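Local coordinates for protein NUDIX hydrolase (Alicyclobacillus acidocaldarius subsp. acidocaldarius, PDB 3QSJ) that probably hydrolyses acid anhydride bonds in phosphorus-containing substrates, as a metal-binding member of the Nudix family, at residues A10-V15 and V42-G47; R36-F41 and P195-T200; A74-A79 and F131-L136; G140-P145 and T154-C159; P181-L186 and A206-P211. All blocks are in the same frame, centred on the assembly; numbering follows the deposited sequence.

Following the chain, interaction 1 closes the first loop: strand 7-18 meets strand 42-48 after a return through strand 24-31. Interaction 2 starts inside that loop, at 36-41, and closes only at 195-200, so it crosses interaction 1 and ties the loop before strand 42-48 to the start of helix 198-209. Interactions 3 and 4 both lie within its long span, one after the other: the first joins helix 72-87 to the turn before strand 137-143, the second pairs that strand with strand 151-160. Interaction 5 opens at 181-186, before interaction 2 closes, and so crosses it, packing helix 182-190 on the end of helix 198-209.

Interaction 1: A10-V15 and V42-G47. With CA (calcium ion), chain B.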
# COMPACT_ATOMS: atom_id res chain seq x y z
N ALA A 10 -7.54 -8.06 3.38
CA ALA A 10 -6.45 -7.48 2.58
C ALA A 10 -6.14 -6.09 3.07
O ALA A 10 -6.89 -5.51 3.90
CB ALA A 10 -6.90 -7.39 1.12
N ALA A 11 -5.04 -5.52 2.54
CA ALA A 11 -4.68 -4.14 2.87
C ALA A 11 -3.92 -3.56 1.75
O ALA A 11 -3.27 -4.27 0.95
CB ALA A 11 -3.82 -4.07 4.13
N THR A 12 -4.03 -2.25 1.66
CA THR A 12 -3.45 -1.46 0.59
C THR A 12 -2.73 -0.25 1.17
O THR A 12 -3.26 0.39 2.08
CB THR A 12 -4.58 -1.03 -0.37
OG1 THR A 12 -5.17 -2.21 -0.91
CG2 THR A 12 -4.03 -0.27 -1.54
N LEU A 13 -1.61 0.12 0.54
CA LEU A 13 -0.82 1.27 0.99
C LEU A 13 -0.85 2.35 -0.06
O LEU A 13 -0.48 2.14 -1.22
CB LEU A 13 0.64 0.88 1.29
CG LEU A 13 1.43 1.94 2.08
CD1 LEU A 13 0.73 2.24 3.42
CD2 LEU A 13 2.90 1.44 2.28
N VAL A 14 -1.21 3.57 0.39
CA VAL A 14 -1.31 4.73 -0.48
C VAL A 14 -0.10 5.56 -0.09
O VAL A 14 -0.09 6.18 0.99
CB VAL A 14 -2.65 5.48 -0.24
CG1 VAL A 14 -2.79 6.68 -1.19
CG2 VAL A 14 -3.85 4.52 -0.38
N VAL A 15 0.92 5.53 -0.95
CA VAL A 15 2.20 6.23 -0.65
C VAL A 15 2.18 7.53 -1.43
O VAL A 15 2.11 7.52 -2.67
CB VAL A 15 3.41 5.34 -1.04
CG1 VAL A 15 4.72 6.00 -0.60
CG2 VAL A 15 3.28 3.93 -0.44
N VAL A 42 -5.61 -0.39 -12.65
CA VAL A 42 -4.64 0.41 -11.92
C VAL A 42 -5.07 0.31 -10.45
O VAL A 42 -6.26 0.16 -10.16
CB VAL A 42 -4.52 1.87 -12.41
CG1 VAL A 42 -3.92 1.92 -13.84
CG2 VAL A 42 -5.86 2.62 -12.36
N ALA A 43 -4.09 0.35 -9.54
CA ALA A 43 -4.34 0.28 -8.12
C ALA A 43 -3.12 0.76 -7.33
O ALA A 43 -2.10 1.18 -7.87
CB ALA A 43 -4.66 -1.18 -7.73
N PHE A 44 -3.25 0.66 -6.04
CA PHE A 44 -2.12 0.95 -5.19
C PHE A 44 -1.55 -0.42 -4.77
O PHE A 44 -2.25 -1.43 -4.81
CB PHE A 44 -2.56 1.72 -3.93
CG PHE A 44 -3.37 2.97 -4.25
CD1 PHE A 44 -2.79 4.03 -4.95
CD2 PHE A 44 -4.71 3.06 -3.88
CE1 PHE A 44 -3.56 5.15 -5.30
CE2 PHE A 44 -5.48 4.17 -4.23
CZ PHE A 44 -4.91 5.20 -4.95
N PRO A 45 -0.30 -0.47 -4.30
CA PRO A 45 0.26 -1.74 -3.83
C PRO A 45 -0.55 -2.31 -2.68
O PRO A 45 -1.06 -1.55 -1.85
CB PRO A 45 1.69 -1.35 -3.35
CG PRO A 45 2.03 -0.13 -4.18
CD PRO A 45 0.69 0.64 -4.19
N GLY A 46 -0.72 -3.62 -2.66
CA GLY A 46 -1.52 -4.23 -1.59
C GLY A 46 -1.77 -5.69 -1.82
O GLY A 46 -1.26 -6.28 -2.78
N GLY A 47 -2.53 -6.30 -0.94
CA GLY A 47 -2.83 -7.71 -1.15
C GLY A 47 -3.36 -8.34 0.11
O GLY A 47 -3.61 -7.67 1.11
CA CA B . 0.26 -7.52 -4.03
O HOH W 1 -4.25 -2.88 -3.79
O HOH W 2 -0.80 -9.59 -3.98
O HOH W 3 2.53 -8.51 -3.97
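Ala-11 and Gly-47 face each other as a hydrogen-bonded pair of antiparallel strands: Ala-11 N donates to Gly-47 O at 3.0 Å, and Gly-47 N donates back to Ala-11 O at 2.9 Å. Next to them Thr-12 and Gly-46 form a non-hydrogen-bonded pair whose CA atoms approach to 4.0 Å, a closeness that depends on glycine, because a CB on Gly-46 would run into Ala-11 O and Thr-12 OG1. A third backbone bond, Leu-13 N to Pro-45 O, is almost straight, 169° at the hydrogen. Where the strand breaks off, a water links Thr-12 OG1 to Phe-44 O, donating to the carbonyl.

The apolar part gathers round Phe-44. Thr-12 holds CG2 anti to its backbone N, which sets this methyl 3.4 Å from Phe-44 CB and near the plane of the ring, at its edge. Val-14 CG2 lies over one face in a CH-pi contact, 4.2 Å from the centroid of the Phe-44 ring. Replacing Phe-44 by an alanine would probably leave Val-14 CG2 without its aromatic platform and open a gap beside the strand.

Metal coordination completes the contact: Gly-46 O binds the calcium ion at 2.3 Å, together with two waters, Glu-82 and Glu-86.

Those glutamates belong to helix 72-87, the Nudix helix, which covers Leu-13 and Pro-45 through Thr-83. Helix 198-209 packs on Val-14 and Phe-44 through Val-203, while strand 151-160 runs parallel to 7-18 along its other edge.

Interaction 2: R36-F41 and P195-T200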
# COMPACT_ATOMS: atom_id res chain seq x y z
N ARG A 36 -4.85 -13.20 -14.49
CA ARG A 36 -6.22 -13.78 -14.63
C ARG A 36 -7.26 -12.91 -13.93
O ARG A 36 -8.41 -12.85 -14.37
CB ARG A 36 -6.31 -15.19 -14.07
CG ARG A 36 -5.45 -16.20 -14.83
CD ARG A 36 -5.69 -17.60 -14.24
NE ARG A 36 -5.53 -17.59 -12.78
CZ ARG A 36 -4.33 -17.70 -12.20
NH1 ARG A 36 -3.25 -17.95 -12.93
NH2 ARG A 36 -4.23 -17.63 -10.89
N PHE A 37 -6.86 -12.23 -12.86
CA PHE A 37 -7.78 -11.41 -12.10
C PHE A 37 -7.52 -9.92 -12.32
O PHE A 37 -6.41 -9.43 -12.09
CB PHE A 37 -7.79 -11.80 -10.61
CG PHE A 37 -8.75 -11.01 -9.73
CD1 PHE A 37 -10.13 -11.16 -9.88
CD2 PHE A 37 -8.28 -10.21 -8.69
CE1 PHE A 37 -11.02 -10.48 -9.05
CE2 PHE A 37 -9.16 -9.53 -7.86
CZ PHE A 37 -10.52 -9.64 -8.05
N LEU A 38 -8.57 -9.20 -12.77
CA LEU A 38 -8.47 -7.76 -13.00
C LEU A 38 -7.24 -7.36 -13.84
O LEU A 38 -6.57 -6.41 -13.46
CB LEU A 38 -8.49 -6.96 -11.70
CG LEU A 38 -9.68 -7.25 -10.75
CD1 LEU A 38 -9.58 -6.36 -9.51
CD2 LEU A 38 -11.02 -7.16 -11.49
N PRO A 39 -7.00 -7.99 -15.01
CA PRO A 39 -5.88 -7.52 -15.86
C PRO A 39 -6.13 -6.09 -16.29
O PRO A 39 -7.30 -5.71 -16.54
CB PRO A 39 -5.91 -8.47 -17.08
CG PRO A 39 -7.26 -9.09 -17.05
CD PRO A 39 -7.74 -9.10 -15.64
N GLY A 40 -5.05 -5.31 -16.30
CA GLY A 40 -5.04 -3.92 -16.77
C GLY A 40 -5.54 -2.93 -15.75
O GLY A 40 -5.55 -1.73 -16.03
N PHE A 41 -6.03 -3.39 -14.62
CA PHE A 41 -6.53 -2.46 -13.59
C PHE A 41 -5.38 -1.67 -12.94
O PHE A 41 -4.28 -2.24 -12.70
CB PHE A 41 -7.30 -3.19 -12.48
CG PHE A 41 -8.77 -3.40 -12.74
CD1 PHE A 41 -9.73 -2.90 -11.87
CD2 PHE A 41 -9.20 -4.06 -13.89
CE1 PHE A 41 -11.10 -3.11 -12.11
CE2 PHE A 41 -10.58 -4.27 -14.14
CZ PHE A 41 -11.51 -3.77 -13.26
N PRO A 195 -9.06 0.98 -16.12
CA PRO A 195 -10.05 0.53 -15.14
C PRO A 195 -9.49 0.61 -13.72
O PRO A 195 -8.28 0.43 -13.51
CB PRO A 195 -10.33 -0.92 -15.53
CG PRO A 195 -9.26 -1.29 -16.51
CD PRO A 195 -8.37 -0.17 -16.75
N ALA A 196 -10.37 0.86 -12.74
CA ALA A 196 -9.98 0.87 -11.32
C ALA A 196 -11.20 0.50 -10.45
O ALA A 196 -12.32 0.79 -10.84
CB ALA A 196 -9.41 2.24 -10.91
N VAL A 197 -10.97 -0.11 -9.29
CA VAL A 197 -12.07 -0.42 -8.35
C VAL A 197 -12.54 0.86 -7.65
O VAL A 197 -11.77 1.81 -7.58
CB VAL A 197 -11.75 -1.60 -7.39
CG1 VAL A 197 -11.40 -2.85 -8.18
CG2 VAL A 197 -10.62 -1.24 -6.41
N ARG A 198 -13.80 0.91 -7.21
CA ARG A 198 -14.36 2.10 -6.55
C ARG A 198 -13.50 2.71 -5.44
O ARG A 198 -13.27 3.93 -5.47
CB ARG A 198 -15.82 1.87 -6.14
CG ARG A 198 -16.77 1.83 -7.36
CD ARG A 198 -18.22 1.92 -6.93
NE ARG A 198 -18.59 0.74 -6.14
CZ ARG A 198 -19.34 0.77 -5.05
NH1 ARG A 198 -19.61 -0.35 -4.39
NH2 ARG A 198 -19.82 1.92 -4.59
N PRO A 199 -12.94 1.92 -4.48
CA PRO A 199 -12.08 2.50 -3.44
C PRO A 199 -10.87 3.26 -3.99
O PRO A 199 -10.50 4.33 -3.45
CB PRO A 199 -11.63 1.26 -2.66
CG PRO A 199 -12.71 0.29 -2.84
CD PRO A 199 -13.13 0.46 -4.25
N THR A 200 -10.29 2.76 -5.10
CA THR A 200 -9.15 3.45 -5.75
C THR A 200 -9.52 4.85 -6.19
O THR A 200 -8.79 5.80 -5.91
CB THR A 200 -8.60 2.59 -6.93
OG1 THR A 200 -8.13 1.38 -6.39
CG2 THR A 200 -7.45 3.29 -7.67
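Phe-41 lays its ring against Pro-195, whose CB sits over the ring centre in a CH-pi contact, 3.7 Å from the centroid and 13° off the normal. With chi1 at -87°, CG lies on the side of the backbone N, and the ring stands between Pro-195 and Leu-38. Its opposite face is taken by Leu-38 CD2 from the same loop, offset toward the rim, so the phenyl group is clamped between a leucine methyl and a proline ring, with Pro-39 O in plane at its edge. Val-197 crosses Phe-41 at about a right angle: CG1, beside its own backbone N (chi1 -57°), lies 3.9 Å from Phe-41 CE1 and also touches Leu-38 CD1 at 4.2 Å.

The loop brings Leu-38 and Phe-41 together by a type II turn, with Phe-41 N bonded to Leu-38 O at 3.3 Å and Gly-40 supplying the positive phi. The backbones also meet closely, Phe-41 CA approaching Pro-195 O at 3.4 Å in a CA-H...O contact.

Val-197 is the N-cap residue of helix 198-209, so the contact pins the approach to that helix on the loop between strands 24-31 and 42-48. Arg-31 of strand 24-31 hydrogen-bonds to the backbone of Gly-40 and Phe-41, and the backbone of Val-42 to that of Pro-195.

Interaction 3: A74-A79 and F131-L136; sequences ALAVTA and FDLGLL
Ala-76 and Leu-133 make the tightest approach: Ala-76 CB, pointing out of the helix, stands 3.7 Å from Leu-133 CD2. Leu-136 CD2 reaches the same methyl at 3.8 Å, so one alanine methyl meets two leucine branches. The small alanine lets both leucines come close to the helix, and Leu-136 CD2 lies near Ala-76 O as well. Leu-133 has CG beside the backbone N (chi1 -62°), anti to the carbonyl carbon; the second torsion (179°) sends CD1 straight on and turns CD2 aside, onto Ala-76 and Val-77.

Packing slackens one residue further along. Val-77 CG2 is 4.0 Å from Phe-131 CD2, approaching the ring obliquely, and 4.2 Å from Leu-133 CD2. All five touching residues are buried and apolar, so this is a purely hydrophobic seam.

The solvent side is quite different. Asp-132, Gly-134 and Leu-135 lie on the outside of the turn and take no part in the seam. There Asp-132 OD1 accepts from Gly-134 N at 3.0 Å, an Asx turn in which the N-H arrives from above the carboxylate plane rather than within it. Leu-136 N bonds to Leu-133 O at 3.0 Å, and both leucines point toward the helix.

Within the fold, the seam fixes the turn between strands 130-131 and 137-143 to the first half of helix 72-87. Leu-80 of that helix extends the apolar patch, helix 51-58 covers Val-77, and Phe-157 of strand 151-160 packs on Leu-136.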
# COMPACT_ATOMS: atom_id res chain seq x y z
N ALA A 74 -1.76 -5.36 12.37
CA ALA A 74 -1.40 -6.46 11.44
C ALA A 74 -1.68 -6.05 10.01
O ALA A 74 -0.86 -6.34 9.14
CB ALA A 74 -2.19 -7.73 11.75
N LEU A 75 -2.83 -5.42 9.73
CA LEU A 75 -3.16 -5.02 8.33
C LEU A 75 -2.22 -3.92 7.80
O LEU A 75 -1.90 -3.91 6.61
CB LEU A 75 -4.67 -4.66 8.23
CG LEU A 75 -5.50 -5.96 8.30
CD1 LEU A 75 -6.95 -5.69 8.49
CD2 LEU A 75 -5.33 -6.77 7.00
N ALA A 76 -1.71 -3.05 8.70
CA ALA A 76 -0.71 -2.02 8.32
C ALA A 76 0.53 -2.74 7.83
O ALA A 76 1.08 -2.40 6.78
CB ALA A 76 -0.34 -1.12 9.50
N VAL A 77 0.91 -3.79 8.53
CA VAL A 77 2.03 -4.64 8.13
C VAL A 77 1.76 -5.31 6.78
O VAL A 77 2.64 -5.30 5.90
CB VAL A 77 2.41 -5.66 9.25
CG1 VAL A 77 3.42 -6.67 8.71
CG2 VAL A 77 3.05 -4.89 10.44
N THR A 78 0.54 -5.84 6.58
CA THR A 78 0.17 -6.47 5.30
C THR A 78 0.45 -5.45 4.20
O THR A 78 1.07 -5.76 3.22
CB THR A 78 -1.33 -6.88 5.30
OG1 THR A 78 -1.54 -7.84 6.35
CG2 THR A 78 -1.81 -7.37 3.89
N ALA A 79 -0.01 -4.23 4.39
CA ALA A 79 0.16 -3.17 3.38
C ALA A 79 1.64 -2.87 3.09
O ALA A 79 2.03 -2.77 1.92
CB ALA A 79 -0.59 -1.92 3.81
N PHE A 131 8.68 -2.33 11.80
CA PHE A 131 7.97 -1.19 11.21
C PHE A 131 7.58 -0.17 12.27
O PHE A 131 7.17 -0.55 13.37
CB PHE A 131 6.71 -1.66 10.54
CG PHE A 131 7.01 -2.45 9.28
CD1 PHE A 131 7.61 -1.83 8.18
CD2 PHE A 131 6.77 -3.83 9.24
CE1 PHE A 131 7.81 -2.52 6.99
CE2 PHE A 131 7.01 -4.55 8.06
CZ PHE A 131 7.53 -3.89 6.93
N ASP A 132 7.63 1.12 11.89
CA ASP A 132 7.12 2.18 12.79
C ASP A 132 5.70 2.42 12.22
O ASP A 132 5.51 3.17 11.24
CB ASP A 132 8.00 3.45 12.66
CG ASP A 132 7.42 4.60 13.50
OD1 ASP A 132 6.35 4.38 14.16
OD2 ASP A 132 8.04 5.71 13.50
N LEU A 133 4.71 1.80 12.86
CA LEU A 133 3.32 1.94 12.41
C LEU A 133 2.73 3.36 12.62
O LEU A 133 1.75 3.71 11.96
CB LEU A 133 2.46 0.90 13.12
CG LEU A 133 2.89 -0.55 12.79
CD1 LEU A 133 2.01 -1.58 13.55
CD2 LEU A 133 2.96 -0.80 11.24
N GLY A 134 3.41 4.16 13.42
CA GLY A 134 3.04 5.54 13.67
C GLY A 134 3.15 6.39 12.40
O GLY A 134 2.60 7.51 12.33
N LEU A 135 3.90 5.91 11.41
CA LEU A 135 4.08 6.59 10.10
C LEU A 135 2.92 6.27 9.13
O LEU A 135 2.87 6.86 8.06
CB LEU A 135 5.42 6.19 9.49
CG LEU A 135 6.63 6.77 10.21
CD1 LEU A 135 7.92 6.21 9.56
CD2 LEU A 135 6.64 8.30 10.13
N LEU A 136 1.98 5.42 9.53
CA LEU A 136 0.80 5.14 8.66
C LEU A 136 -0.46 5.64 9.27
O LEU A 136 -0.58 5.62 10.51
CB LEU A 136 0.61 3.61 8.45
CG LEU A 136 1.38 3.05 7.23
CD1 LEU A 136 2.96 3.23 7.39
CD2 LEU A 136 1.14 1.54 7.19

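Interaction 4: G140-P145 and T154-C159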
# COMPACT_ATOMS: atom_id res chain seq x y z
N GLY A 140 -9.29 4.12 5.47
CA GLY A 140 -10.56 3.55 5.08
C GLY A 140 -10.65 2.06 5.22
O GLY A 140 -9.63 1.39 5.43
N ARG A 141 -11.86 1.54 5.04
CA ARG A 141 -12.05 0.09 5.01
C ARG A 141 -13.18 -0.17 4.05
O ARG A 141 -14.22 0.52 4.12
CB ARG A 141 -12.39 -0.44 6.40
CG ARG A 141 -12.56 -1.95 6.46
CD ARG A 141 -13.02 -2.35 7.87
NE ARG A 141 -13.24 -3.81 7.92
CZ ARG A 141 -13.47 -4.51 9.02
NH1 ARG A 141 -13.62 -3.90 10.20
NH2 ARG A 141 -13.57 -5.85 8.96
N PHE A 142 -12.94 -1.06 3.08
CA PHE A 142 -13.95 -1.31 2.05
C PHE A 142 -14.14 -2.78 1.84
O PHE A 142 -13.18 -3.52 1.58
CB PHE A 142 -13.55 -0.62 0.73
CG PHE A 142 -13.58 0.87 0.88
CD1 PHE A 142 -14.78 1.54 1.06
CD2 PHE A 142 -12.40 1.60 0.94
CE1 PHE A 142 -14.81 2.91 1.31
CE2 PHE A 142 -12.43 2.99 1.13
CZ PHE A 142 -13.64 3.62 1.31
N VAL A 143 -15.42 -3.20 1.82
CA VAL A 143 -15.71 -4.59 1.56
C VAL A 143 -16.34 -4.65 0.15
O VAL A 143 -17.33 -3.93 -0.15
CB VAL A 143 -16.69 -5.17 2.64
CG1 VAL A 143 -17.00 -6.66 2.35
CG2 VAL A 143 -16.17 -4.99 4.06
N THR A 144 -15.82 -5.55 -0.69
CA THR A 144 -16.38 -5.68 -2.02
C THR A 144 -17.87 -6.01 -1.86
O THR A 144 -18.22 -6.85 -1.02
CB THR A 144 -15.66 -6.82 -2.75
OG1 THR A 144 -14.26 -6.66 -2.54
CG2 THR A 144 -16.04 -6.87 -4.25
N PRO A 145 -18.76 -5.34 -2.64
CA PRO A 145 -20.21 -5.69 -2.60
C PRO A 145 -20.50 -7.19 -2.84
O PRO A 145 -19.77 -7.84 -3.63
CB PRO A 145 -20.80 -4.83 -3.71
CG PRO A 145 -19.82 -3.71 -3.90
CD PRO A 145 -18.47 -4.33 -3.67
N THR A 154 -10.90 -4.83 2.61
CA THR A 154 -9.58 -4.19 2.47
C THR A 154 -9.40 -2.97 3.34
O THR A 154 -10.26 -2.08 3.34
CB THR A 154 -9.41 -3.79 1.01
OG1 THR A 154 -9.59 -4.97 0.18
CG2 THR A 154 -7.97 -3.17 0.75
N ARG A 155 -8.29 -2.94 4.08
CA ARG A 155 -7.93 -1.85 4.98
C ARG A 155 -6.98 -0.95 4.22
O ARG A 155 -5.98 -1.43 3.71
CB ARG A 155 -7.25 -2.39 6.25
CG ARG A 155 -7.50 -1.52 7.51
CD ARG A 155 -8.96 -1.51 8.03
NE ARG A 155 -9.51 -2.85 8.16
CZ ARG A 155 -9.54 -3.58 9.29
NH1 ARG A 155 -9.01 -3.10 10.42
NH2 ARG A 155 -10.04 -4.80 9.29
N PHE A 156 -7.26 0.35 4.15
CA PHE A 156 -6.41 1.29 3.41
C PHE A 156 -5.59 2.16 4.43
O PHE A 156 -6.13 2.73 5.37
CB PHE A 156 -7.32 2.27 2.59
CG PHE A 156 -7.86 1.62 1.34
CD1 PHE A 156 -7.28 1.88 0.11
CD2 PHE A 156 -8.84 0.64 1.41
CE1 PHE A 156 -7.72 1.21 -1.07
CE2 PHE A 156 -9.28 -0.04 0.23
CZ PHE A 156 -8.70 0.24 -0.98
N PHE A 157 -4.31 2.30 4.15
CA PHE A 157 -3.39 3.08 4.95
C PHE A 157 -2.72 4.08 4.04
O PHE A 157 -2.44 3.80 2.84
CB PHE A 157 -2.31 2.17 5.62
CG PHE A 157 -2.95 1.29 6.65
CD1 PHE A 157 -3.18 1.77 7.95
CD2 PHE A 157 -3.32 -0.01 6.34
CE1 PHE A 157 -3.76 0.94 8.92
CE2 PHE A 157 -3.93 -0.82 7.31
CZ PHE A 157 -4.25 -0.30 8.55
N LEU A 158 -2.38 5.20 4.64
CA LEU A 158 -1.67 6.27 3.93
C LEU A 158 -0.29 6.49 4.61
O LEU A 158 -0.21 6.44 5.84
CB LEU A 158 -2.51 7.57 4.09
CG LEU A 158 -1.94 8.81 3.42
CD1 LEU A 158 -2.22 8.73 1.88
CD2 LEU A 158 -2.68 10.08 3.93
N CYS A 159 0.76 6.79 3.82
CA CYS A 159 2.06 7.19 4.36
C CYS A 159 2.73 8.09 3.37
O CYS A 159 2.29 8.21 2.23
CB CYS A 159 2.94 6.02 4.77
SG CYS A 159 3.51 5.04 3.36
O HOH W 4 -12.08 -4.53 -0.71
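The guanidinium of Arg-141 carries Arg-155 NH2 over its centre on one face, 3.4 Å above the plane, and the two guanidinium groups are turned 30° against each other. Arg-141 CD in turn lies over a face of the Arg-155 group. An extended Arg-141 chain and an Arg-155 chain bent at its second and third torsions (67° and 50°) bring the groups together. Carboxylates surround the pair: Arg-141 bridges to Asp-153, and Arg-155 to Asp-71 and Asp-72, which probably offsets the two charges.

The aromatic pair occupies the other side of the sheet. Phe-142 turns its edge toward the face of Phe-156 in an offset edge-to-face stack, centroids 5.6 Å apart, with Phe-142 CD2 coming within 3.6 Å of Phe-156 CE2. Gly-140 O lies at the edge of the Phe-156 ring, and a side chain on Gly-140 would be crowded by Phe-142 CE2.

Between these layers the backbones bond in antiparallel register. Phe-156 N meets Gly-140 O at 2.9 Å, and Phe-142 N reaches Thr-154 O at 2.9 Å. Phe-142 O accepts twice, from Thr-154 N at 2.8 Å and from a water at 2.7 Å that also bonds Thr-154 OG1; Gly-140 N to Phe-156 O is weak.

Helix 198-209 covers both phenylalanines through Pro-199. The arrangement is a beta hairpin of strands 137-143 and 151-160, joined through 151-160 to strand 7-18 in the mixed sheet of the Nudix alpha/beta/alpha sandwich.

Interaction 5: P181-L186 and A206-P211; sequences PARDML and ALVACP
Ala-182 and Leu-186, two residues that face Val-208, are joined by the bond from Leu-186 N to Ala-182 O at 3.0 Å, one turn of helix 182-190. The contact is helix-to-helix packing in the Nudix fold: the first turn of that helix meets the last turn of helix 198-209, the next in the chain. Across it everything is van der Waals contact.

Val-208 has the largest share of the buried surface and works with both branches. Its CG2, beside the backbone N, presses against the backbone of the other helix, 3.5 Å from Arg-183 N, and also touches Ala-182 CB at 4.0 Å and, more loosely, Leu-186 CD2. Deeper in, Ala-182 CB meets Leu-207 CB at 3.8 Å. Cutting Val-208 back to an alanine is likely to leave a gap between the two helices and remove the methyl on which the Arg-183 guanidinium rests.

Leu-207 leads inward to Val-26 of strand 24-31, and Leu-204 of its own helix also packs on Ala-182. On the exposed rim Arg-183 starts with CG anti to the backbone N (chi1 -159°), then bends at its third torsion (-61°) back over the valine. There Val-208 CG1 lies under one face of the guanidinium, offset toward its rim, with Arg-183 NH2 3.6 Å from Val-208 CG1.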
# COMPACT_ATOMS: atom_id res chain seq x y z
N PRO A 181 0.73 12.32 -10.49
CA PRO A 181 -0.16 13.26 -9.81
C PRO A 181 -1.54 12.56 -9.70
O PRO A 181 -1.94 11.87 -10.65
CB PRO A 181 -0.24 14.44 -10.79
CG PRO A 181 0.90 14.30 -11.66
CD PRO A 181 1.22 12.86 -11.78
N ALA A 182 -2.20 12.65 -8.54
CA ALA A 182 -3.51 11.98 -8.32
C ALA A 182 -4.59 12.49 -9.29
O ALA A 182 -5.41 11.71 -9.77
CB ALA A 182 -3.95 12.17 -6.86
N ARG A 183 -4.56 13.80 -9.64
CA ARG A 183 -5.49 14.43 -10.62
C ARG A 183 -5.41 13.75 -12.02
O ARG A 183 -6.46 13.46 -12.63
CB ARG A 183 -5.17 15.93 -10.72
CG ARG A 183 -6.31 16.78 -11.26
CD ARG A 183 -5.93 18.26 -11.26
NE ARG A 183 -5.62 18.77 -9.92
CZ ARG A 183 -6.51 19.38 -9.13
NH1 ARG A 183 -6.14 19.81 -7.93
NH2 ARG A 183 -7.76 19.55 -9.53
N ASP A 184 -4.17 13.55 -12.53
CA ASP A 184 -3.85 12.92 -13.83
C ASP A 184 -4.51 11.55 -13.90
O ASP A 184 -5.25 11.25 -14.84
CB ASP A 184 -2.31 12.71 -13.98
CG ASP A 184 -1.47 13.80 -14.61
OD1 ASP A 184 -1.88 14.98 -14.57
OD2 ASP A 184 -0.33 13.48 -15.08
N MSE A 185 -4.24 10.71 -12.89
CA MSE A 185 -4.73 9.34 -12.82
C MSE A 185 -6.25 9.29 -12.71
O MSE A 185 -6.90 8.52 -13.42
CB MSE A 185 -4.10 8.63 -11.63
CG MSE A 185 -4.36 7.15 -11.66
SE MSE A 185 -3.99 6.36 -13.39
CE MSE A 185 -2.18 6.42 -13.40
N LEU A 186 -6.81 10.15 -11.89
CA LEU A 186 -8.26 10.26 -11.72
C LEU A 186 -8.96 10.52 -13.06
O LEU A 186 -9.92 9.83 -13.39
CB LEU A 186 -8.63 11.36 -10.70
CG LEU A 186 -10.14 11.48 -10.36
CD1 LEU A 186 -10.74 10.12 -9.92
CD2 LEU A 186 -10.39 12.53 -9.34
N ALA A 206 -9.97 11.99 -2.91
CA ALA A 206 -9.63 12.53 -1.57
C ALA A 206 -8.30 13.25 -1.66
O ALA A 206 -8.15 14.34 -1.14
CB ALA A 206 -9.55 11.42 -0.52
N LEU A 207 -7.32 12.63 -2.34
CA LEU A 207 -5.99 13.25 -2.54
C LEU A 207 -6.07 14.55 -3.38
O LEU A 207 -5.41 15.54 -3.06
CB LEU A 207 -5.10 12.24 -3.26
CG LEU A 207 -4.65 11.02 -2.42
CD1 LEU A 207 -3.75 10.11 -3.26
CD2 LEU A 207 -3.95 11.47 -1.12
N VAL A 208 -6.93 14.57 -4.41
CA VAL A 208 -7.08 15.79 -5.24
C VAL A 208 -7.63 16.97 -4.42
O VAL A 208 -7.21 18.12 -4.64
CB VAL A 208 -7.90 15.48 -6.52
CG1 VAL A 208 -8.32 16.76 -7.29
CG2 VAL A 208 -7.12 14.53 -7.43
N ALA A 209 -8.56 16.69 -3.48
CA ALA A 209 -9.19 17.72 -2.63
C ALA A 209 -8.24 18.23 -1.57
O ALA A 209 -8.49 19.26 -0.96
CB ALA A 209 -10.44 17.16 -1.97
N CYS A 210 -7.17 17.48 -1.31
CA CYS A 210 -6.22 17.78 -0.27
C CYS A 210 -5.08 18.72 -0.71
O CYS A 210 -4.44 18.44 -1.70
CB CYS A 210 -5.66 16.47 0.28
SG CYS A 210 -4.87 16.68 1.87
N PRO A 211 -4.78 19.80 0.04
CA PRO A 211 -3.71 20.72 -0.41
C PRO A 211 -2.30 20.15 -0.43
O PRO A 211 -1.54 20.48 -1.34
CB PRO A 211 -3.82 21.91 0.55
CG PRO A 211 -4.53 21.37 1.75
CD PRO A 211 -5.48 20.32 1.23